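Local structure of exopolysaccharide biosynthesis protein (6TGF) at residues N55-P60 with Q114-N119; W261-D266 with E288-F293; N407-T412 with D500-A505. The protein modifies the exopolysaccharide glycan of the bacterial biofilm, probably as a hydrolase, using a bacteriophage tailspike-like parallel beta-helix fold. All blocks are in the same frame, centred on the assembly; numbering follows the deposited sequence.

Interaction 1. Residues N55-P60 with Q114-N119. With EDO (1,2-ethanediol), chain X.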
loop_
_atom_site.group_PDB
_atom_site.type_symbol
_atom_site.label_atom_id
_atom_site.label_comp_id
_atom_site.label_asym_id
_atom_site.label_seq_id
_atom_site.Cartn_x
_atom_site.Cartn_y
_atom_site.Cartn_z
ATOM N N ASN B 55 5.702 56.336 13.029
ATOM C CA ASN B 55 4.447 56.672 12.301
ATOM C C ASN B 55 4.777 57.444 11.016
ATOM O O ASN B 55 4.002 57.314 10.052
ATOM C CB ASN B 55 3.467 57.457 13.178
ATOM C CG ASN B 55 2.844 56.604 14.263
ATOM O OD1 ASN B 55 3.255 56.664 15.420
ATOM N ND2 ASN B 55 1.866 55.794 13.895
ATOM N N VAL B 56 5.872 58.214 11.009
ATOM C CA VAL B 56 6.362 58.985 9.826
ATOM C C VAL B 56 7.032 58.005 8.853
ATOM O O VAL B 56 6.716 58.059 7.649
ATOM C CB VAL B 56 7.325 60.117 10.238
ATOM C CG1 VAL B 56 7.847 60.893 9.037
ATOM C CG2 VAL B 56 6.687 61.066 11.241
ATOM N N TYR B 57 7.926 57.152 9.366
ATOM C CA TYR B 57 8.620 56.076 8.611
ATOM C C TYR B 57 7.590 55.100 8.025
ATOM O O TYR B 57 7.843 54.554 6.934
ATOM C CB TYR B 57 9.611 55.327 9.507
ATOM C CG TYR B 57 10.862 56.090 9.864
ATOM C CD1 TYR B 57 11.820 56.385 8.906
ATOM C CD2 TYR B 57 11.108 56.494 11.167
ATOM C CE1 TYR B 57 12.979 57.076 9.228
ATOM C CE2 TYR B 57 12.260 57.186 11.506
ATOM C CZ TYR B 57 13.201 57.478 10.534
ATOM O OH TYR B 57 14.342 58.154 10.861
ATOM N N ALA B 58 6.471 54.890 8.728
ATOM C CA ALA B 58 5.414 53.913 8.372
ATOM C C ALA B 58 4.547 54.431 7.218
ATOM O O ALA B 58 3.869 53.597 6.604
ATOM C CB ALA B 58 4.566 53.587 9.577
ATOM N N MET B 59 4.557 55.739 6.933
ATOM C CA MET B 59 3.791 56.338 5.803
ATOM C C MET B 59 4.490 55.967 4.497
ATOM O O MET B 59 5.679 55.654 4.505
ATOM C CB MET B 59 3.710 57.867 5.894
ATOM C CG MET B 59 3.343 58.397 7.268
ATOM S SD MET B 59 3.121 60.198 7.305
ATOM C CE MET B 59 4.753 60.757 6.817
ATOM N N PRO B 60 3.788 55.990 3.338
ATOM C CA PRO B 60 4.452 55.840 2.042
ATOM C C PRO B 60 5.467 56.960 1.815
ATOM O O PRO B 60 5.212 58.102 2.193
ATOM C CB PRO B 60 3.314 55.922 1.011
ATOM C CG PRO B 60 2.051 55.643 1.803
ATOM C CD PRO B 60 2.330 56.136 3.208
ATOM N N GLN B 114 11.959 67.379 11.171
ATOM C CA GLN B 114 12.232 67.903 12.539
ATOM C C GLN B 114 11.741 66.891 13.584
ATOM O O GLN B 114 12.502 66.612 14.536
ATOM C CB GLN B 114 11.555 69.263 12.742
ATOM C CG GLN B 114 12.118 70.062 13.910
ATOM C CD GLN B 114 13.528 70.545 13.667
ATOM O OE1 GLN B 114 13.969 70.705 12.532
ATOM N NE2 GLN B 114 14.251 70.789 14.748
ATOM N N PHE B 115 10.522 66.371 13.404
ATOM C CA PHE B 115 9.848 65.396 14.305
ATOM C C PHE B 115 10.718 64.140 14.445
ATOM O O PHE B 115 10.980 63.710 15.585
ATOM C CB PHE B 115 8.452 65.058 13.770
ATOM C CG PHE B 115 7.586 64.248 14.702
ATOM C CD1 PHE B 115 7.001 64.832 15.816
ATOM C CD2 PHE B 115 7.339 62.906 14.457
ATOM C CE1 PHE B 115 6.201 64.089 16.671
ATOM C CE2 PHE B 115 6.536 62.167 15.311
ATOM C CZ PHE B 115 5.970 62.757 16.416
ATOM N N VAL B 116 11.156 63.586 13.311
ATOM C CA VAL B 116 12.027 62.375 13.230
ATOM C C VAL B 116 13.413 62.716 13.793
ATOM O O VAL B 116 13.915 61.931 14.621
ATOM C CB VAL B 116 12.109 61.851 11.784
ATOM C CG1 VAL B 116 13.214 60.822 11.605
ATOM C CG2 VAL B 116 10.775 61.284 11.322
ATOM N N LYS B 117 13.992 63.844 13.364
ATOM C CA LYS B 117 15.352 64.314 13.756
ATOM C C LYS B 117 15.441 64.448 15.282
ATOM O O LYS B 117 16.488 64.070 15.847
ATOM C CB LYS B 117 15.680 65.659 13.096
ATOM C CG LYS B 117 17.085 65.762 12.522
ATOM C CD LYS B 117 17.430 67.120 11.950
ATOM C CE LYS B 117 16.578 67.505 10.759
ATOM N NZ LYS B 117 17.210 68.591 9.974
ATOM N N ASP B 118 14.378 64.964 15.912
ATOM C CA ASP B 118 14.299 65.235 17.373
ATOM C C ASP B 118 13.850 63.981 18.135
ATOM O O ASP B 118 13.706 64.078 19.366
ATOM C CB ASP B 118 13.342 66.394 17.668
ATOM C CG ASP B 118 13.831 67.742 17.167
ATOM O OD1 ASP B 118 15.031 67.850 16.863
ATOM O OD2 ASP B 118 13.008 68.674 17.093
ATOM N N ASN B 119 13.633 62.854 17.446
ATOM C CA ASN B 119 13.056 61.620 18.044
ATOM C C ASN B 119 11.850 62.029 18.902
ATOM O O ASN B 119 11.750 61.569 20.058
ATOM C CB ASN B 119 14.108 60.840 18.838
ATOM C CG ASN B 119 13.609 59.499 19.333
ATOM O OD1 ASN B 119 13.006 58.738 18.578
ATOM N ND2 ASN B 119 13.851 59.204 20.600
HETATM C C1 EDO X . 9.394 68.545 16.264
HETATM O O1 EDO X . 10.297 68.687 17.345
HETATM C C2 EDO X . 8.878 69.845 15.764
HETATM O O2 EDO X . 7.719 69.735 14.958
#

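Interaction 2. Residues W261-D266 with E288-F293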
loop_
_atom_site.group_PDB
_atom_site.type_symbol
_atom_site.label_atom_id
_atom_site.label_comp_id
_atom_site.label_asym_id
_atom_site.label_seq_id
_atom_site.Cartn_x
_atom_site.Cartn_y
_atom_site.Cartn_z
ATOM N N TRP B 261 1.543 28.613 19.500
ATOM C CA TRP B 261 0.451 29.282 18.740
ATOM C C TRP B 261 -0.597 28.243 18.323
ATOM O O TRP B 261 -1.784 28.449 18.634
ATOM C CB TRP B 261 0.991 30.040 17.519
ATOM C CG TRP B 261 -0.088 30.464 16.569
ATOM C CD1 TRP B 261 -0.904 31.551 16.685
ATOM C CD2 TRP B 261 -0.493 29.787 15.364
ATOM N NE1 TRP B 261 -1.781 31.603 15.635
ATOM C CE2 TRP B 261 -1.553 30.536 14.808
ATOM C CE3 TRP B 261 -0.067 28.631 14.702
ATOM C CZ2 TRP B 261 -2.184 30.163 13.622
ATOM C CZ3 TRP B 261 -0.691 28.263 13.530
ATOM C CH2 TRP B 261 -1.736 29.021 12.999
ATOM N N SER B 262 -0.164 27.177 17.641
ATOM C CA SER B 262 -1.028 26.102 17.083
ATOM C C SER B 262 -1.787 25.389 18.208
ATOM O O SER B 262 -2.946 25.001 17.977
ATOM C CB SER B 262 -0.220 25.126 16.268
ATOM O OG SER B 262 0.591 24.316 17.106
ATOM N N GLN B 263 -1.149 25.214 19.371
ATOM C CA GLN B 263 -1.751 24.586 20.579
ATOM C C GLN B 263 -2.838 25.510 21.145
ATOM O O GLN B 263 -3.974 25.033 21.333
ATOM C CB GLN B 263 -0.679 24.296 21.633
ATOM C CG GLN B 263 0.310 23.211 21.226
ATOM C CD GLN B 263 -0.330 21.850 21.082
ATOM O OE1 GLN B 263 -1.264 21.499 21.799
ATOM N NE2 GLN B 263 0.177 21.063 20.148
ATOM N N GLN B 264 -2.497 26.779 21.396
ATOM C CA GLN B 264 -3.413 27.803 21.973
ATOM C C GLN B 264 -4.568 28.088 21.003
ATOM O O GLN B 264 -5.685 28.356 21.486
ATOM C CB GLN B 264 -2.658 29.097 22.289
ATOM C CG GLN B 264 -1.820 29.018 23.561
ATOM C CD GLN B 264 -1.211 30.345 23.948
ATOM O OE1 GLN B 264 -0.757 30.533 25.075
ATOM N NE2 GLN B 264 -1.194 31.283 23.014
ATOM N N SER B 265 -4.304 28.035 19.693
ATOM C CA SER B 265 -5.269 28.358 18.607
ATOM C C SER B 265 -5.996 27.094 18.123
ATOM O O SER B 265 -6.966 27.240 17.351
ATOM C CB SER B 265 -4.567 29.061 17.469
ATOM O OG SER B 265 -5.446 29.273 16.377
ATOM N N ASP B 266 -5.554 25.909 18.561
ATOM C CA ASP B 266 -6.096 24.588 18.135
ATOM C C ASP B 266 -6.105 24.521 16.602
ATOM O O ASP B 266 -7.167 24.214 16.021
ATOM C CB ASP B 266 -7.483 24.334 18.739
ATOM C CG ASP B 266 -8.021 22.929 18.514
ATOM O OD1 ASP B 266 -7.209 22.020 18.230
ATOM O OD2 ASP B 266 -9.252 22.753 18.620
ATOM N N GLU B 288 4.102 17.891 29.992
ATOM C CA GLU B 288 2.673 18.191 29.698
ATOM C C GLU B 288 2.182 17.268 28.575
ATOM O O GLU B 288 2.764 17.309 27.476
ATOM C CB GLU B 288 2.459 19.662 29.325
ATOM C CG GLU B 288 1.964 20.516 30.483
ATOM C CD GLU B 288 0.768 21.404 30.185
ATOM O OE1 GLU B 288 0.155 21.242 29.108
ATOM O OE2 GLU B 288 0.446 22.256 31.036
ATOM N N GLN B 289 1.150 16.471 28.866
ATOM C CA GLN B 289 0.523 15.496 27.933
ATOM C C GLN B 289 -0.464 16.246 27.032
ATOM O O GLN B 289 -1.395 16.869 27.576
ATOM C CB GLN B 289 -0.190 14.398 28.727
ATOM C CG GLN B 289 0.053 12.994 28.197
ATOM C CD GLN B 289 -0.509 11.944 29.123
ATOM O OE1 GLN B 289 0.046 11.662 30.182
ATOM N NE2 GLN B 289 -1.623 11.350 28.725
ATOM N N ARG B 290 -0.263 16.190 25.712
ATOM C CA ARG B 290 -1.100 16.896 24.704
ATOM C C ARG B 290 -1.774 15.872 23.783
ATOM O O ARG B 290 -1.466 14.671 23.905
ATOM C CB ARG B 290 -0.242 17.885 23.911
ATOM C CG ARG B 290 0.338 19.006 24.761
ATOM C CD ARG B 290 1.124 19.978 23.911
ATOM N NE ARG B 290 1.869 20.959 24.686
ATOM C CZ ARG B 290 3.020 20.724 25.312
ATOM N NH1 ARG B 290 3.575 19.524 25.278
ATOM N NH2 ARG B 290 3.610 21.698 25.984
ATOM N N ARG B 291 -2.673 16.340 22.913
ATOM C CA ARG B 291 -3.403 15.505 21.922
ATOM C C ARG B 291 -2.529 15.327 20.674
ATOM O O ARG B 291 -2.274 14.169 20.292
ATOM C CB ARG B 291 -4.742 16.148 21.546
ATOM C CG ARG B 291 -5.839 15.993 22.592
ATOM C CD ARG B 291 -6.898 14.954 22.259
ATOM N NE ARG B 291 -7.533 15.147 20.959
ATOM C CZ ARG B 291 -8.557 14.431 20.495
ATOM N NH1 ARG B 291 -9.083 13.460 21.225
ATOM N NH2 ARG B 291 -9.055 14.687 19.298
ATOM N N PHE B 292 -2.080 16.439 20.084
ATOM C CA PHE B 292 -1.450 16.502 18.739
ATOM C C PHE B 292 -0.029 17.071 18.817
ATOM O O PHE B 292 0.211 18.037 19.571
ATOM C CB PHE B 292 -2.293 17.368 17.799
ATOM C CG PHE B 292 -3.095 16.604 16.778
ATOM C CD1 PHE B 292 -4.052 15.678 17.166
ATOM C CD2 PHE B 292 -2.901 16.825 15.423
ATOM C CE1 PHE B 292 -4.792 14.983 16.220
ATOM C CE2 PHE B 292 -3.642 16.131 14.479
ATOM C CZ PHE B 292 -4.585 15.212 14.879
ATOM N N PHE B 293 0.879 16.476 18.038
ATOM C CA PHE B 293 2.157 17.085 17.586
ATOM C C PHE B 293 2.393 16.701 16.122
ATOM O O PHE B 293 2.734 15.536 15.852
ATOM C CB PHE B 293 3.344 16.649 18.449
ATOM C CG PHE B 293 4.633 17.349 18.095
ATOM C CD1 PHE B 293 5.452 16.873 17.081
ATOM C CD2 PHE B 293 5.016 18.502 18.759
ATOM C CE1 PHE B 293 6.630 17.529 16.753
ATOM C CE2 PHE B 293 6.192 19.157 18.431
ATOM C CZ PHE B 293 6.999 18.669 17.430
HETATM O O HOH W 1 -2.479 19.058 21.201
#

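Interaction 3. Residues N407-T412 with D500-A505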
loop_
_atom_site.group_PDB
_atom_site.type_symbol
_atom_site.label_atom_id
_atom_site.label_comp_id
_atom_site.label_asym_id
_atom_site.label_seq_id
_atom_site.Cartn_x
_atom_site.Cartn_y
_atom_site.Cartn_z
ATOM N N ASN B 407 -1.182 -4.782 30.855
ATOM C CA ASN B 407 -1.449 -3.373 30.473
ATOM C C ASN B 407 -0.479 -2.970 29.347
ATOM O O ASN B 407 -0.712 -3.409 28.199
ATOM C CB ASN B 407 -1.420 -2.478 31.719
ATOM C CG ASN B 407 -2.559 -1.481 31.764
ATOM O OD1 ASN B 407 -3.390 -1.432 30.859
ATOM N ND2 ASN B 407 -2.617 -0.691 32.822
ATOM N N TRP B 408 0.565 -2.190 29.654
ATOM C CA TRP B 408 1.510 -1.607 28.662
ATOM C C TRP B 408 2.855 -2.337 28.729
ATOM O O TRP B 408 3.792 -1.800 29.343
ATOM C CB TRP B 408 1.652 -0.101 28.905
ATOM C CG TRP B 408 0.329 0.569 29.102
ATOM C CD1 TRP B 408 -0.307 0.801 30.287
ATOM C CD2 TRP B 408 -0.552 1.046 28.071
ATOM N NE1 TRP B 408 -1.513 1.409 30.067
ATOM C CE2 TRP B 408 -1.691 1.572 28.718
ATOM C CE3 TRP B 408 -0.487 1.090 26.674
ATOM C CZ2 TRP B 408 -2.752 2.135 28.010
ATOM C CZ3 TRP B 408 -1.534 1.648 25.975
ATOM C CH2 TRP B 408 -2.650 2.163 26.637
ATOM N N ASP B 409 2.937 -3.515 28.102
ATOM C CA ASP B 409 4.144 -4.385 28.103
ATOM C C ASP B 409 4.509 -4.802 26.671
ATOM O O ASP B 409 5.241 -5.804 26.529
ATOM C CB ASP B 409 3.930 -5.604 29.005
ATOM C CG ASP B 409 2.842 -6.556 28.532
ATOM O OD1 ASP B 409 2.047 -6.158 27.656
ATOM O OD2 ASP B 409 2.796 -7.691 29.048
ATOM N N HIS B 410 4.039 -4.072 25.650
ATOM C CA HIS B 410 4.316 -4.372 24.219
ATOM C C HIS B 410 3.964 -3.177 23.324
ATOM O O HIS B 410 3.448 -2.169 23.845
ATOM C CB HIS B 410 3.577 -5.647 23.785
ATOM C CG HIS B 410 2.094 -5.508 23.707
ATOM N ND1 HIS B 410 1.301 -5.394 24.832
ATOM C CD2 HIS B 410 1.255 -5.487 22.649
ATOM C CE1 HIS B 410 0.039 -5.294 24.469
ATOM N NE2 HIS B 410 -0.017 -5.350 23.134
ATOM N N SER B 411 4.265 -3.303 22.027
ATOM C CA SER B 411 3.910 -2.350 20.943
ATOM C C SER B 411 2.894 -3.016 20.009
ATOM O O SER B 411 2.907 -4.258 19.922
ATOM C CB SER B 411 5.143 -1.905 20.197
ATOM O OG SER B 411 6.091 -1.322 21.081
ATOM N N THR B 412 2.046 -2.227 19.342
ATOM C CA THR B 412 0.912 -2.723 18.515
ATOM C C THR B 412 0.890 -2.013 17.157
ATOM O O THR B 412 1.182 -0.804 17.113
ATOM C CB THR B 412 -0.420 -2.548 19.257
ATOM O OG1 THR B 412 -0.323 -3.248 20.498
ATOM C CG2 THR B 412 -1.610 -3.062 18.476
ATOM N N ASP B 500 14.370 -14.612 26.794
ATOM C CA ASP B 500 13.051 -14.713 27.474
ATOM C C ASP B 500 11.930 -14.742 26.431
ATOM O O ASP B 500 11.886 -13.826 25.584
ATOM C CB ASP B 500 12.830 -13.549 28.444
ATOM C CG ASP B 500 13.769 -13.543 29.636
ATOM O OD1 ASP B 500 14.558 -14.503 29.776
ATOM O OD2 ASP B 500 13.706 -12.574 30.419
ATOM N N ARG B 501 11.062 -15.755 26.503
ATOM C CA ARG B 501 9.814 -15.858 25.701
ATOM C C ARG B 501 8.729 -15.029 26.397
ATOM O O ARG B 501 8.408 -15.340 27.559
ATOM C CB ARG B 501 9.383 -17.321 25.565
ATOM C CG ARG B 501 8.272 -17.555 24.548
ATOM C CD ARG B 501 7.772 -18.985 24.587
ATOM N NE ARG B 501 7.222 -19.317 25.896
ATOM C CZ ARG B 501 7.446 -20.444 26.571
ATOM N NH1 ARG B 501 8.235 -21.386 26.083
ATOM N NH2 ARG B 501 6.881 -20.619 27.753
ATOM N N TRP B 502 8.192 -14.017 25.710
ATOM C CA TRP B 502 7.183 -13.074 26.260
ATOM C C TRP B 502 5.834 -13.786 26.411
ATOM O O TRP B 502 5.293 -13.782 27.534
ATOM C CB TRP B 502 7.068 -11.821 25.383
ATOM C CG TRP B 502 5.965 -10.904 25.812
ATOM C CD1 TRP B 502 5.719 -10.462 27.078
ATOM C CD2 TRP B 502 4.950 -10.320 24.978
ATOM N NE1 TRP B 502 4.621 -9.645 27.092
ATOM C CE2 TRP B 502 4.129 -9.538 25.819
ATOM C CE3 TRP B 502 4.655 -10.377 23.610
ATOM C CZ2 TRP B 502 3.035 -8.823 25.333
ATOM C CZ3 TRP B 502 3.575 -9.668 23.131
ATOM C CH2 TRP B 502 2.776 -8.905 23.983
ATOM N N LEU B 503 5.321 -14.370 25.322
ATOM C CA LEU B 503 4.007 -15.070 25.270
ATOM C C LEU B 503 4.196 -16.554 25.608
ATOM O O LEU B 503 5.352 -16.975 25.811
ATOM C CB LEU B 503 3.399 -14.890 23.876
ATOM C CG LEU B 503 3.178 -13.443 23.433
ATOM C CD1 LEU B 503 2.623 -13.389 22.019
ATOM C CD2 LEU B 503 2.254 -12.707 24.393
ATOM N N SER B 504 3.094 -17.310 25.670
ATOM C CA SER B 504 3.069 -18.755 26.022
ATOM C C SER B 504 3.682 -19.577 24.883
ATOM O O SER B 504 3.713 -19.081 23.738
ATOM C CB SER B 504 1.671 -19.224 26.343
ATOM O OG SER B 504 0.926 -19.463 25.158
ATOM N N ALA B 505 4.140 -20.793 25.197
ATOM C CA ALA B 505 4.724 -21.765 24.244
ATOM C C ALA B 505 3.727 -22.062 23.115
ATOM O O ALA B 505 4.177 -22.331 21.985
ATOM C CB ALA B 505 5.114 -23.026 24.977
#

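Interaction 1. Residues N55-P60 with Q114-N119
Val56 and Val116 meet branch against branch, each fitting a methyl into the relief of the other helix. CG2 of Val116 rests on the fork of Val56, 3.7 Å from CG1 and 3.8 Å from CB of that residue. The second Val56 methyl, CG2, enters the hollow between this Val116 branch and the Phe115 ring, where it reaches Phe115 CD2 at 3.8 Å. Val56 can fill two neighbouring hollows because its CG1 stands anti to the backbone N (chi1 179°), leaving CG2 beside that nitrogen and facing Phe115. Val116 is itself forked across the contact: while one branch serves Val56, the other packs obliquely on the far end of the Tyr57 ring, Val116 CG1 lying 3.5 Å from Tyr57 CZ. Methyl and ring packing carries the contact, which buries about 187 Å² in all. Beside the second helix a 1,2-ethanediol, probably from the crystallisation liquor, lies with C1 at the edge of Phe115 and donates from O1 to Asp118 OD2 (2.7 Å). Asn119, with positive phi, closes this helix in a Schellman motif. Trp64 of helix 61-66 touches both valines and meets the Tyr57 ring edge-to-face, and Phe112 packs beside Val56. Both helices lie in the head-binding family region; helix 53-57 follows strand 48-51 and helix 109-117 precedes strand 121-124, two antiparallel neighbours in a five-stranded sheet.

Interaction 2. Residues W261-D266 with E288-F293
Gln263 reads the backbone of Phe292 at both of its polar atoms, with one end of its side-chain amide bonded directly and the other through a water. NE2 donates to Phe292 O at 3.1 Å, with an N-H...O angle of 147°. The acceptor lies close to the plane of the glutamine amide, although the donor stands 29° off the plane of the carbonyl it approaches. On the other end, OE1 accepts a bond from a water at 2.8 Å, and the same water accepts from Phe292 N at 2.9 Å. Carbonyl and N-H of one strand residue are thus both engaged by a single side chain, which fixes the rotation of the amide about its last torsion. Gln263 gets there by a bend at chi2 (-65°), which turns the amide to the strand instead of letting the chain run straight out from the helix. The extended chain of Arg290 crosses the glutamine at about a right angle; its CD lies 3.5 Å from Gln263 OE1. That oxygen lies near the plane at the guanidinium edge, while the polar partner of the group is Phe285 O, through NH1; Glu288 CB lies over one face, toward the rim. Little surface is buried, roughly 121 Å², and at the chain corner Arg291 packs on Phe305 of the second subunit. Asp266, with positive phi, ends the helix in a Schellman motif just beyond the contact. Strand 290-296 is bordered by the parallel strands 271-272 and 327-330, so the contact ties helix 252-265 to an early coil of the solenoid, consistent with the helical cap found at the N-terminal end of many parallel beta-helices.

Interaction 3. Residues N407-T412 with D500-A505
Asp409 meets Trp502 with two different parts. Its side-chain OD2 lies in the plane of the indole at the edge and accepts a weak bond from Trp502 NE1 (3.3 Å), while its backbone O sits 3.5 Å above one face of the same ring, offset toward the rim. The carboxylate stands nearly upright to the indole, the planes 78° apart. Its other oxygen, OD1, takes a firmer bond from His410 ND1 at 3.0 Å, met almost along the C-O direction, so the carboxylate is held mainly by the histidine, which has its own imidazole turn fixed in return. Next in sequence, His410 carries CG between its backbone N and carbonyl carbon (chi1 69°), which swings the imidazole to where ND1 reaches that carboxylate. His410 CB, placed by the backbone, comes to 3.4 Å from Trp502 CH2, and the two rings meet obliquely, with planes at 32° and centroids 5.2 Å apart. From the opposite face Leu503 CD2 closes on the indole, also near the rim, so the tryptophan is clasped between Leu503 and the backbone of Asp409. Ser411 and Thr412 then leave the contact as a short strand. That strand, 411-412, pairs in parallel with 435-436, whose Ser436 touches both His410 and Trp502, while Arg434 NH1 donates a hydrogen bond to Asp409 O. Segment 500-505, lying between strands 493-494 and 511-514, is held by Asn456 and by Lys405, so the contact joins two loops on the flank of the parallel beta-helix.

The three contacts follow one another along the chain without touching: the centres of interactions 1 and 2 are about 41 Å apart, those of 2 and 3 about 32 Å, and nearest atoms of the latter two about 9 Å. Interaction 1, partly buried, joins two helices of the head-binding region mainly by methyl and ring packing. Interaction 2 is a surface contact of helix and strand, built on polar bonds and a water. Interaction 3, again partly buried, mixes both chemistries, an aspartate bond and ring packing, between loops. Interactions 2 and 3 belong to the solenoid and lie near the second subunit, whereas no other chain of the assembly touches interaction 1.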